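Local structure of protein CsuE (6FJY) at residues Pro15-Met20 / Gly207-Val212; Thr64-Asn69 / Gly119-Asp124; Leu73-Glu78 / Asn103-Ile108; Thr36-Ala41 / Thr92-Phe97. The protein forms the tip adhesion subunit of archaic chaperone-usher Csu pili, captured here with its chaperone CsuC, and probably mediates attachment during biofilm formation. All coordinates share one frame; numbering follows the deposited sequence.

Contact 1: residues Pro15-Met20 / Gly207-Val212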
loop_
_atom_site.group_PDB
_atom_site.type_symbol
_atom_site.label_atom_id
_atom_site.label_comp_id
_atom_site.label_asym_id
_atom_site.label_seq_id
_atom_site.Cartn_x
_atom_site.Cartn_y
_atom_site.Cartn_z
ATOM N N PRO D 15 5.366 0.125 3.378
ATOM C CA PRO D 15 4.409 -0.393 4.358
ATOM C C PRO D 15 4.969 -0.301 5.764
ATOM O O PRO D 15 6.179 -0.377 5.983
ATOM C CB PRO D 15 4.214 -1.852 3.929
ATOM C CG PRO D 15 5.426 -2.174 3.139
ATOM C CD PRO D 15 5.777 -0.910 2.420
ATOM N N SER D 16 4.054 -0.138 6.723
ATOM C CA SER D 16 4.439 0.254 8.076
ATOM C C SER D 16 5.246 -0.836 8.770
ATOM O O SER D 16 6.273 -0.551 9.399
ATOM C CB SER D 16 3.190 0.602 8.883
ATOM O OG SER D 16 3.527 1.009 10.190
ATOM N N ILE D 17 4.803 -2.091 8.658
ATOM C CA ILE D 17 5.451 -3.181 9.379
ATOM C C ILE D 17 6.828 -3.467 8.793
ATOM O O ILE D 17 7.794 -3.703 9.529
ATOM C CB ILE D 17 4.557 -4.432 9.359
ATOM C CG1 ILE D 17 3.176 -4.100 9.927
ATOM C CG2 ILE D 17 5.230 -5.600 10.118
ATOM C CD1 ILE D 17 3.201 -3.624 11.361
ATOM N N TYR D 18 6.933 -3.467 7.462
ATOM C CA TYR D 18 8.224 -3.644 6.813
ATOM C C TYR D 18 9.199 -2.567 7.264
ATOM O O TYR D 18 10.365 -2.854 7.561
ATOM C CB TYR D 18 8.035 -3.626 5.294
ATOM C CG TYR D 18 9.290 -3.818 4.468
ATOM C CD1 TYR D 18 10.197 -2.777 4.295
ATOM C CD2 TYR D 18 9.545 -5.025 3.821
ATOM C CE1 TYR D 18 11.335 -2.934 3.532
ATOM C CE2 TYR D 18 10.688 -5.194 3.049
ATOM C CZ TYR D 18 11.580 -4.140 2.909
ATOM O OH TYR D 18 12.719 -4.281 2.149
ATOM N N LEU D 19 8.725 -1.323 7.343
ATOM C CA LEU D 19 9.546 -0.219 7.822
ATOM C C LEU D 19 10.119 -0.489 9.208
ATOM O O LEU D 19 11.241 -0.073 9.508
ATOM C CB LEU D 19 8.708 1.058 7.835
ATOM C CG LEU D 19 9.340 2.324 8.393
ATOM C CD1 LEU D 19 10.642 2.608 7.650
ATOM C CD2 LEU D 19 8.377 3.484 8.241
ATOM N N MET D 20 9.364 -1.167 10.068
ATOM C CA MET D 20 9.810 -1.385 11.441
ATOM C C MET D 20 10.835 -2.509 11.525
ATOM O O MET D 20 11.845 -2.381 12.225
ATOM C CB MET D 20 8.609 -1.697 12.335
ATOM C CG MET D 20 8.851 -1.477 13.817
ATOM S SD MET D 20 8.392 -2.904 14.804
ATOM C CE MET D 20 9.597 -4.085 14.212
ATOM N N GLY D 207 -3.662 -15.132 14.350
ATOM C CA GLY D 207 -3.003 -13.901 14.734
ATOM C C GLY D 207 -2.879 -12.924 13.581
ATOM O O GLY D 207 -2.429 -13.296 12.494
ATOM N N ILE D 208 -3.272 -11.668 13.806
ATOM C CA ILE D 208 -3.182 -10.622 12.792
ATOM C C ILE D 208 -2.463 -9.413 13.381
ATOM O O ILE D 208 -2.929 -8.820 14.362
ATOM C CB ILE D 208 -4.564 -10.224 12.251
ATOM C CG1 ILE D 208 -5.229 -11.450 11.622
ATOM C CG2 ILE D 208 -4.428 -9.097 11.241
ATOM C CD1 ILE D 208 -6.566 -11.197 11.011
ATOM N N ARG D 209 -1.336 -9.047 12.778
ATOM C CA ARG D 209 -0.537 -7.896 13.183
ATOM C C ARG D 209 -0.760 -6.792 12.158
ATOM O O ARG D 209 -0.400 -6.942 10.985
ATOM C CB ARG D 209 0.944 -8.262 13.288
ATOM C CG ARG D 209 1.209 -9.423 14.248
ATOM C CD ARG D 209 2.669 -9.848 14.239
ATOM N NE ARG D 209 3.557 -8.692 14.316
ATOM C CZ ARG D 209 4.474 -8.385 13.403
ATOM N NH1 ARG D 209 4.646 -9.159 12.338
ATOM N NH2 ARG D 209 5.233 -7.308 13.566
ATOM N N CYS D 210 -1.347 -5.685 12.610
ATOM C CA CYS D 210 -1.746 -4.588 11.748
ATOM C C CYS D 210 -1.182 -3.286 12.300
ATOM O O CYS D 210 -0.914 -3.154 13.496
ATOM C CB CYS D 210 -3.282 -4.491 11.626
ATOM S SG CYS D 210 -4.102 -5.670 10.551
ATOM N N SER D 211 -0.985 -2.325 11.405
ATOM C CA SER D 211 -0.697 -0.963 11.830
ATOM C C SER D 211 -1.913 -0.374 12.551
ATOM O O SER D 211 -3.017 -0.926 12.511
ATOM C CB SER D 211 -0.312 -0.106 10.629
ATOM O OG SER D 211 -1.131 -0.430 9.522
ATOM N N VAL D 212 -1.697 0.759 13.232
ATOM C CA VAL D 212 -2.807 1.390 13.951
ATOM C C VAL D 212 -3.900 1.783 12.962
ATOM O O VAL D 212 -3.667 1.937 11.755
ATOM C CB VAL D 212 -2.367 2.607 14.781
ATOM C CG1 VAL D 212 -1.528 2.166 15.974
ATOM C CG2 VAL D 212 -1.617 3.596 13.921
#
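The Arg209 guanidinium is the flat group here, and the branch methyl of Ile17 meets it obliquely, Ile17 CG2 lying 3.8 Å from Arg209 NH2. A bend in the arginine chain at chi3 (46°) turns its end back to the helix 16-21. Its charge is answered on that same short helix, where Glu21 forms a salt bridge with NH2. The other branch only approaches the backbone, Ile17 CD1 standing 4.4 Å from Ser211 N, just past the end of strand 202-210. Ser16 completes the contact, its CB 4.0 Å from Ser211 CB. With no hydrogen bond passing between 15-20 and 207-212, the meeting rests on van der Waals contact. In fold terms, helix 16-21 of the N-terminal half lies against the end of strand 202-210, within the Spore Coat Protein U domain, consistent with a junction between two domains; a disulfide joins Cys210 of that strand to Cys181. Asp180 ties both sides together, its OD2 accepting from Ile17 N while its own N is bonded to Ser211 OG. Beyond the contact, Pro15 packs on Trp6 of the CsuC chain.

Contact 2: residues Thr64-Asn69 / Gly119-Asp124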
loop_
_atom_site.group_PDB
_atom_site.type_symbol
_atom_site.label_atom_id
_atom_site.label_comp_id
_atom_site.label_asym_id
_atom_site.label_seq_id
_atom_site.Cartn_x
_atom_site.Cartn_y
_atom_site.Cartn_z
ATOM N N THR D 64 -0.140 13.829 13.423
ATOM C CA THR D 64 0.205 13.237 14.705
ATOM C C THR D 64 1.398 13.902 15.366
ATOM O O THR D 64 1.607 13.713 16.570
ATOM C CB THR D 64 0.497 11.750 14.526
ATOM O OG1 THR D 64 1.642 11.591 13.680
ATOM C CG2 THR D 64 -0.686 11.064 13.886
ATOM N N GLY D 65 2.182 14.670 14.620
ATOM C CA GLY D 65 3.453 15.127 15.126
ATOM C C GLY D 65 4.512 14.055 15.191
ATOM O O GLY D 65 5.631 14.340 15.632
ATOM N N GLU D 66 4.193 12.830 14.782
ATOM C CA GLU D 66 5.203 11.790 14.690
ATOM C C GLU D 66 6.215 12.143 13.610
ATOM O O GLU D 66 5.885 12.765 12.596
ATOM C CB GLU D 66 4.563 10.436 14.386
ATOM C CG GLU D 66 3.656 9.914 15.488
ATOM C CD GLU D 66 2.893 8.671 15.075
ATOM O OE1 GLU D 66 3.303 7.556 15.463
ATOM O OE2 GLU D 66 1.885 8.815 14.351
ATOM N N LYS D 67 7.463 11.745 13.840
ATOM C CA LYS D 67 8.568 12.139 12.981
ATOM C C LYS D 67 9.401 10.920 12.636
ATOM O O LYS D 67 9.850 10.197 13.530
ATOM C CB LYS D 67 9.452 13.204 13.648
ATOM C CG LYS D 67 8.714 14.453 14.101
ATOM C CD LYS D 67 9.678 15.562 14.513
ATOM C CE LYS D 67 8.931 16.816 14.963
ATOM N NZ LYS D 67 9.661 18.096 14.623
ATOM N N LEU D 68 9.598 10.691 11.347
ATOM C CA LEU D 68 10.545 9.690 10.891
ATOM C C LEU D 68 11.920 10.324 10.738
ATOM O O LEU D 68 12.048 11.533 10.525
ATOM C CB LEU D 68 10.109 9.086 9.555
ATOM C CG LEU D 68 8.986 8.059 9.543
ATOM C CD1 LEU D 68 8.567 7.817 8.113
ATOM C CD2 LEU D 68 9.451 6.762 10.197
ATOM N N ASN D 69 12.951 9.490 10.827
ATOM C CA ASN D 69 14.325 9.932 10.653
ATOM C C ASN D 69 14.929 9.177 9.481
ATOM O O ASN D 69 14.962 7.945 9.480
ATOM C CB ASN D 69 15.133 9.725 11.932
ATOM C CG ASN D 69 14.679 10.647 13.047
ATOM O OD1 ASN D 69 14.370 10.202 14.153
ATOM N ND2 ASN D 69 14.616 11.945 12.751
ATOM N N GLY D 119 0.476 7.426 7.196
ATOM C CA GLY D 119 0.217 8.816 6.893
ATOM C C GLY D 119 1.335 9.362 6.033
ATOM O O GLY D 119 2.274 8.657 5.669
ATOM N N VAL D 120 1.214 10.644 5.710
ATOM C CA VAL D 120 2.243 11.321 4.930
ATOM C C VAL D 120 3.223 11.987 5.882
ATOM O O VAL D 120 2.844 12.509 6.939
ATOM C CB VAL D 120 1.630 12.333 3.948
ATOM C CG1 VAL D 120 0.941 13.466 4.698
ATOM C CG2 VAL D 120 2.701 12.865 3.026
ATOM N N TYR D 121 4.502 11.936 5.522
ATOM C CA TYR D 121 5.582 12.411 6.375
ATOM C C TYR D 121 6.468 13.321 5.538
ATOM O O TYR D 121 7.210 12.848 4.671
ATOM C CB TYR D 121 6.359 11.234 6.967
ATOM C CG TYR D 121 5.595 10.514 8.064
ATOM C CD1 TYR D 121 4.506 9.706 7.766
ATOM C CD2 TYR D 121 5.962 10.647 9.393
ATOM C CE1 TYR D 121 3.799 9.058 8.763
ATOM C CE2 TYR D 121 5.263 9.997 10.395
ATOM C CZ TYR D 121 4.178 9.203 10.074
ATOM O OH TYR D 121 3.482 8.555 11.073
ATOM N N GLN D 122 6.378 14.626 5.792
ATOM C CA GLN D 122 7.022 15.638 4.967
ATOM C C GLN D 122 8.333 16.064 5.610
ATOM O O GLN D 122 8.368 16.374 6.804
ATOM C CB GLN D 122 6.111 16.851 4.792
ATOM C CG GLN D 122 6.591 17.830 3.736
ATOM C CD GLN D 122 6.503 17.250 2.338
ATOM O OE1 GLN D 122 7.347 17.521 1.484
ATOM N NE2 GLN D 122 5.470 16.447 2.096
ATOM N N ALA D 123 9.406 16.072 4.822
ATOM C CA ALA D 123 10.683 16.550 5.329
ATOM C C ALA D 123 10.527 17.975 5.850
ATOM O O ALA D 123 9.732 18.761 5.337
ATOM C CB ALA D 123 11.754 16.491 4.236
ATOM N N ASP D 124 11.263 18.284 6.912
ATOM C CA ASP D 124 11.047 19.541 7.614
ATOM C C ASP D 124 11.665 20.715 6.871
ATOM O O ASP D 124 11.204 21.850 7.020
ATOM C CB ASP D 124 11.599 19.436 9.035
ATOM C CG ASP D 124 10.821 18.447 9.877
ATOM O OD1 ASP D 124 9.617 18.281 9.610
ATOM O OD2 ASP D 124 11.407 17.836 10.791
#
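Within the Ig-like beta sandwich, Leu68 and Glu66 meet the ring of Tyr121, whose CG sits beside its own backbone N (chi1 -74°) and so directs the ring to them. Leu68 crosses Tyr121 at about a right angle and lays CD1 over one face of the ring, 3.9 Å above its plane and displaced to the rim. Leu68 CG is 4.0 Å from Tyr121 CD2, while Glu66 O approaches Tyr121 CE2 obliquely at 3.6 Å. Strands 67-73 and 119-136, which carry Leu68 and Tyr121, each pair with the intervening strand 58-61. The Glu66 side chain runs obliquely past the tyrosine, its carboxylate plane turned 61° from the ring and Glu66 OE2 3.7 Å from Tyr121 OH without bonding to it. Both polar ends turn instead to Ser117, Glu66 OE2 to its hydroxyl and Tyr121 OH to its carbonyl oxygen. An ST turn leads into strand 67-73: Thr64 OG1 accepts from Glu66 N at 3.0 Å and donates to the anti lone pair of Glu66 OE2, steadying both backbone and carboxylate. At the exposed end Lys67 NZ stays 4.2 Å from Asp124 OD2, too far apart for a salt bridge; Ser58 and Thr60 bind the aspartate oxygens.

Contact 3: residues Leu73-Glu78 / Asn103-Ile108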
loop_
_atom_site.group_PDB
_atom_site.type_symbol
_atom_site.label_atom_id
_atom_site.label_comp_id
_atom_site.label_asym_id
_atom_site.label_seq_id
_atom_site.Cartn_x
_atom_site.Cartn_y
_atom_site.Cartn_z
ATOM N N LEU D 73 21.737 10.084 1.007
ATOM C CA LEU D 73 23.019 9.673 0.463
ATOM C C LEU D 73 23.116 10.086 -0.997
ATOM O O LEU D 73 22.116 10.106 -1.719
ATOM C CB LEU D 73 23.225 8.152 0.590
ATOM C CG LEU D 73 23.204 7.497 1.978
ATOM C CD1 LEU D 73 21.825 6.970 2.320
ATOM C CD2 LEU D 73 24.235 6.378 2.041
ATOM N N ASP D 74 24.342 10.400 -1.426
ATOM C CA ASP D 74 24.615 10.879 -2.775
ATOM C C ASP D 74 24.733 9.708 -3.745
ATOM O O ASP D 74 24.483 8.553 -3.400
ATOM C CB ASP D 74 25.882 11.734 -2.793
ATOM C CG ASP D 74 27.105 10.986 -2.279
ATOM O OD1 ASP D 74 27.011 9.758 -2.077
ATOM O OD2 ASP D 74 28.159 11.628 -2.065
ATOM N N SER D 75 25.153 10.006 -4.975
ATOM C CA SER D 75 25.171 9.009 -6.035
ATOM C C SER D 75 26.208 7.913 -5.805
ATOM O O SER D 75 26.151 6.879 -6.473
ATOM C CB SER D 75 25.419 9.695 -7.380
ATOM O OG SER D 75 24.484 10.740 -7.591
ATOM N N ASN D 76 27.161 8.115 -4.896
ATOM C CA ASN D 76 28.138 7.090 -4.554
ATOM C C ASN D 76 27.808 6.396 -3.235
ATOM O O ASN D 76 28.687 5.777 -2.629
ATOM C CB ASN D 76 29.539 7.701 -4.499
ATOM C CG ASN D 76 29.999 8.228 -5.842
ATOM O OD1 ASN D 76 30.040 7.494 -6.835
ATOM N ND2 ASN D 76 30.348 9.510 -5.882
ATOM N N ASN D 77 26.555 6.496 -2.788
ATOM C CA ASN D 77 26.092 5.972 -1.499
ATOM C C ASN D 77 26.899 6.524 -0.322
ATOM O O ASN D 77 27.157 5.825 0.658
ATOM C CB ASN D 77 26.075 4.442 -1.488
ATOM C CG ASN D 77 24.680 3.875 -1.725
ATOM O OD1 ASN D 77 23.913 3.664 -0.782
ATOM N ND2 ASN D 77 24.340 3.647 -2.988
ATOM N N GLU D 78 27.265 7.802 -0.399
ATOM C CA GLU D 78 27.893 8.507 0.711
ATOM C C GLU D 78 26.910 9.476 1.356
ATOM O O GLU D 78 26.179 10.193 0.665
ATOM C CB GLU D 78 29.143 9.262 0.256
ATOM C CG GLU D 78 30.312 8.355 -0.054
ATOM C CD GLU D 78 31.639 9.070 0.034
ATOM O OE1 GLU D 78 31.783 10.138 -0.599
ATOM O OE2 GLU D 78 32.538 8.568 0.746
ATOM N N ASN D 103 18.786 11.700 -14.715
ATOM C CA ASN D 103 18.733 12.175 -13.344
ATOM C C ASN D 103 19.930 11.661 -12.565
ATOM O O ASN D 103 20.209 10.459 -12.544
ATOM C CB ASN D 103 17.436 11.733 -12.672
ATOM C CG ASN D 103 16.228 12.485 -13.192
ATOM O OD1 ASN D 103 16.349 13.580 -13.741
ATOM N ND2 ASN D 103 15.050 11.891 -13.028
ATOM N N LEU D 104 20.650 12.570 -11.938
ATOM C CA LEU D 104 21.649 12.154 -10.980
ATOM C C LEU D 104 20.920 11.756 -9.708
ATOM O O LEU D 104 20.183 12.576 -9.150
ATOM C CB LEU D 104 22.645 13.264 -10.708
ATOM C CG LEU D 104 23.842 12.798 -9.891
ATOM C CD1 LEU D 104 24.614 11.718 -10.639
ATOM C CD2 LEU D 104 24.721 13.972 -9.585
ATOM N N PRO D 105 21.033 10.507 -9.261
ATOM C CA PRO D 105 20.213 10.052 -8.138
ATOM C C PRO D 105 20.883 10.242 -6.789
ATOM O O PRO D 105 22.097 10.092 -6.630
ATOM C CB PRO D 105 20.032 8.558 -8.440
ATOM C CG PRO D 105 21.291 8.186 -9.131
ATOM C CD PRO D 105 21.697 9.382 -9.947
ATOM N N PHE D 106 20.060 10.610 -5.819
ATOM C CA PHE D 106 20.357 10.492 -4.404
ATOM C C PHE D 106 19.449 9.416 -3.819
ATOM O O PHE D 106 18.507 8.945 -4.466
ATOM C CB PHE D 106 20.152 11.826 -3.672
ATOM C CG PHE D 106 21.291 12.807 -3.817
ATOM C CD1 PHE D 106 22.298 12.611 -4.746
ATOM C CD2 PHE D 106 21.351 13.927 -3.003
ATOM C CE1 PHE D 106 23.340 13.523 -4.865
ATOM C CE2 PHE D 106 22.387 14.838 -3.116
ATOM C CZ PHE D 106 23.382 14.637 -4.049
ATOM N N TYR D 107 19.716 9.049 -2.570
ATOM C CA TYR D 107 19.038 7.925 -1.950
ATOM C C TYR D 107 18.570 8.320 -0.560
ATOM O O TYR D 107 19.288 8.997 0.182
ATOM C CB TYR D 107 19.956 6.680 -1.882
ATOM C CG TYR D 107 20.434 6.215 -3.248
ATOM C CD1 TYR D 107 19.695 5.305 -3.998
ATOM C CD2 TYR D 107 21.617 6.706 -3.800
ATOM C CE1 TYR D 107 20.132 4.892 -5.252
ATOM C CE2 TYR D 107 22.058 6.298 -5.054
ATOM C CZ TYR D 107 21.315 5.393 -5.772
ATOM O OH TYR D 107 21.751 4.992 -7.013
ATOM N N ILE D 108 17.358 7.894 -0.221
ATOM C CA ILE D 108 16.834 7.999 1.131
ATOM C C ILE D 108 17.017 6.659 1.833
ATOM O O ILE D 108 16.650 5.602 1.301
ATOM C CB ILE D 108 15.357 8.422 1.131
ATOM C CG1 ILE D 108 15.190 9.792 0.478
ATOM C CG2 ILE D 108 14.828 8.456 2.545
ATOM C CD1 ILE D 108 13.781 10.337 0.569
#
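Phe106 holds CG anti to its carbonyl carbon (chi1 -80°), which turns one face of the ring to Asp74 CA; Ser75, with OG beside its own backbone N, turns its hydroxyl to the strand. The first placement gives a CH-pi contact: Asp74 CA is 3.8 Å from the Phe106 centroid, 26° off the ring normal. The second gives a hydrogen bond of 2.7 Å from Ser75 OG to Pro105 O, the donor tilted out of the carbonyl plane. That hydroxyl is closely hemmed in by Leu104, whose CG comes within 3.2 Å of Ser75 OG. Where strand 67-73 ends, Leu73 and Tyr107 form an antiparallel hydrogen-bonded pair in the Ig-like beta sandwich, Leu73 N to Tyr107 O and Tyr107 N to Leu73 O, both 2.8 Å. A type I beta turn from Asp74 to Asn77 follows and lies against strand 103-110. Asp74 OD1 accepts from Glu78 N, which is tilted out of the carboxylate plane, and weakly from Asn76 N; the other carboxylate oxygen binds Tyr50 OH. On the Tyr107 side of the sheet, Asn77 ND2 lies over one face of the Tyr107 ring toward the rim, 4.0 Å above its plane, the amide turned 24° from the ring. Asp74 O meets the edge of that ring in plane, 3.4 Å from Tyr107 CD2.

Contact 4: residues Thr36-Ala41 / Thr92-Phe97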
loop_
_atom_site.group_PDB
_atom_site.type_symbol
_atom_site.label_atom_id
_atom_site.label_comp_id
_atom_site.label_asym_id
_atom_site.label_seq_id
_atom_site.Cartn_x
_atom_site.Cartn_y
_atom_site.Cartn_z
ATOM N N THR D 36 21.459 15.146 -19.918
ATOM C CA THR D 36 21.230 14.362 -21.122
ATOM C C THR D 36 22.205 14.814 -22.206
ATOM O O THR D 36 22.625 15.975 -22.238
ATOM C CB THR D 36 19.794 14.513 -21.644
ATOM O OG1 THR D 36 19.540 15.891 -21.946
ATOM C CG2 THR D 36 18.784 14.019 -20.620
ATOM N N GLY D 37 22.568 13.888 -23.093
ATOM C CA GLY D 37 23.569 14.178 -24.103
ATOM C C GLY D 37 25.002 14.205 -23.613
ATOM O O GLY D 37 25.875 14.751 -24.299
ATOM N N PHE D 38 25.277 13.648 -22.436
ATOM C CA PHE D 38 26.649 13.584 -21.957
ATOM C C PHE D 38 27.428 12.513 -22.722
ATOM O O PHE D 38 26.891 11.459 -23.070
ATOM C CB PHE D 38 26.663 13.299 -20.454
ATOM C CG PHE D 38 25.832 12.108 -20.061
ATOM C CD1 PHE D 38 24.506 12.262 -19.703
ATOM C CD2 PHE D 38 26.375 10.835 -20.074
ATOM C CE1 PHE D 38 23.732 11.171 -19.363
ATOM C CE2 PHE D 38 25.610 9.738 -19.721
ATOM C CZ PHE D 38 24.284 9.911 -19.366
ATOM N N SER D 39 28.700 12.796 -22.993
ATOM C CA SER D 39 29.568 11.813 -23.629
ATOM C C SER D 39 29.833 10.640 -22.707
ATOM O O SER D 39 30.128 10.816 -21.524
ATOM C CB SER D 39 30.911 12.414 -24.003
ATOM O OG SER D 39 31.756 11.381 -24.481
ATOM N N LEU D 40 29.744 9.438 -23.271
ATOM C CA LEU D 40 30.182 8.218 -22.613
ATOM C C LEU D 40 31.556 7.786 -23.076
ATOM O O LEU D 40 31.922 6.621 -22.888
ATOM C CB LEU D 40 29.182 7.091 -22.856
ATOM C CG LEU D 40 27.948 7.168 -21.971
ATOM C CD1 LEU D 40 27.007 6.046 -22.297
ATOM C CD2 LEU D 40 28.334 7.145 -20.506
ATOM N N ALA D 41 32.324 8.697 -23.680
ATOM C CA ALA D 41 33.628 8.319 -24.207
ATOM C C ALA D 41 34.635 8.083 -23.091
ATOM O O ALA D 41 35.591 7.319 -23.273
ATOM C CB ALA D 41 34.135 9.396 -25.160
ATOM N N THR D 92 34.388 8.594 -15.080
ATOM C CA THR D 92 33.289 7.642 -15.198
ATOM C C THR D 92 32.003 8.139 -14.550
ATOM O O THR D 92 30.993 7.427 -14.578
ATOM C CB THR D 92 33.674 6.296 -14.556
ATOM O OG1 THR D 92 33.556 6.400 -13.129
ATOM C CG2 THR D 92 35.102 5.906 -14.911
ATOM N N LEU D 93 32.018 9.337 -13.963
ATOM C CA LEU D 93 30.858 9.893 -13.274
ATOM C C LEU D 93 29.625 9.972 -14.161
ATOM O O LEU D 93 28.498 9.939 -13.646
ATOM C CB LEU D 93 31.203 11.285 -12.753
ATOM C CG LEU D 93 30.136 11.984 -11.925
ATOM C CD1 LEU D 93 29.687 11.090 -10.783
ATOM C CD2 LEU D 93 30.700 13.273 -11.400
ATOM N N VAL D 94 29.816 10.077 -15.478
ATOM C CA VAL D 94 28.688 10.238 -16.384
ATOM C C VAL D 94 27.760 9.035 -16.333
ATOM O O VAL D 94 26.557 9.165 -16.590
ATOM C CB VAL D 94 29.185 10.507 -17.819
ATOM C CG1 VAL D 94 29.376 12.007 -18.040
ATOM C CG2 VAL D 94 30.484 9.761 -18.082
ATOM N N ASN D 95 28.274 7.851 -15.986
ATOM C CA ASN D 95 27.361 6.717 -16.023
ATOM C C ASN D 95 26.542 6.565 -14.736
ATOM O O ASN D 95 25.816 5.577 -14.596
ATOM C CB ASN D 95 28.105 5.420 -16.389
ATOM C CG ASN D 95 29.173 5.048 -15.411
ATOM O OD1 ASN D 95 29.029 5.216 -14.201
ATOM N ND2 ASN D 95 30.265 4.516 -15.930
ATOM N N LEU D 96 26.608 7.541 -13.826
ATOM C CA LEU D 96 25.645 7.637 -12.735
ATOM C C LEU D 96 24.356 8.341 -13.145
ATOM O O LEU D 96 23.352 8.249 -12.428
ATOM C CB LEU D 96 26.269 8.373 -11.547
ATOM C CG LEU D 96 27.411 7.584 -10.907
ATOM C CD1 LEU D 96 27.791 8.116 -9.542
ATOM C CD2 LEU D 96 27.064 6.065 -10.844
ATOM N N PHE D 97 24.360 9.053 -14.266
ATOM C CA PHE D 97 23.128 9.647 -14.765
ATOM C C PHE D 97 22.196 8.533 -15.211
ATOM O O PHE D 97 22.550 7.732 -16.079
ATOM C CB PHE D 97 23.421 10.615 -15.907
ATOM C CG PHE D 97 24.245 11.789 -15.489
ATOM C CD1 PHE D 97 23.711 12.761 -14.658
ATOM C CD2 PHE D 97 25.554 11.928 -15.923
ATOM C CE1 PHE D 97 24.471 13.849 -14.261
ATOM C CE2 PHE D 97 26.316 13.017 -15.536
ATOM C CZ PHE D 97 25.775 13.978 -14.698
#
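Phe38 fits its ring closely against Val94 and Phe97, whereas Leu40 and Asn95 meet more loosely at the exposed rim. On the tight side, Phe38 CD2 touches Val94 CB at 3.6 Å and Phe38 CE2 comes to 3.3 Å from Val94 O. Phe97 brings CB to 3.5 Å from Phe38 CE1 and puts CD2 over the centre of one Phe38 face. The two rings meet obliquely, planes at 38° and centroids 5.0 Å apart. With CG between its backbone N and carbonyl carbon (chi1 52°), Phe38 turns its ring from the loop to Val94 and Phe97. Val94 also turns CG2 to the backbone, 3.6 Å from Ser39 O. Contact thins outward, where Leu40 CD2 lies 4.2 Å from Val94 CG2 and 4.5 Å from Asn95 CB. An ST turn, in which Ser39 OG accepts from Ala41 N, shapes the chain beside this exposed margin. No hydrogen bond links the two loops. The 3-10 segment 93-96 offers Val94 to the loop that follows strand 33-35; on the sandwich side, Phe38 and Val94 both touch Val135 of strand 119-136, while Phe97 packs on Leu33 and Cys35 of strand 33-35 and on Leu104 of strand 103-110.

Contact 1 joins the N-terminal part to the Spore Coat Protein U domain, and its segments enclose the other three in sequence. Contact 2 lies about 17 Å from it, centre to centre, and touches it where Leu19 CD2 meets Leu68 CD2 at 4.0 Å. Strand 67-73 then runs from contact 2 to contact 3, their centres about 22 Å apart. Contact 4 follows, its centre about 15 Å from that of contact 3, which it abuts through Leu96, and their segments alternate along the chain. The centres of contacts 1 and 4 are about 41 Å apart, so the series leads from what is probably the junction of the two domains to the outlying loops of the N-terminal part.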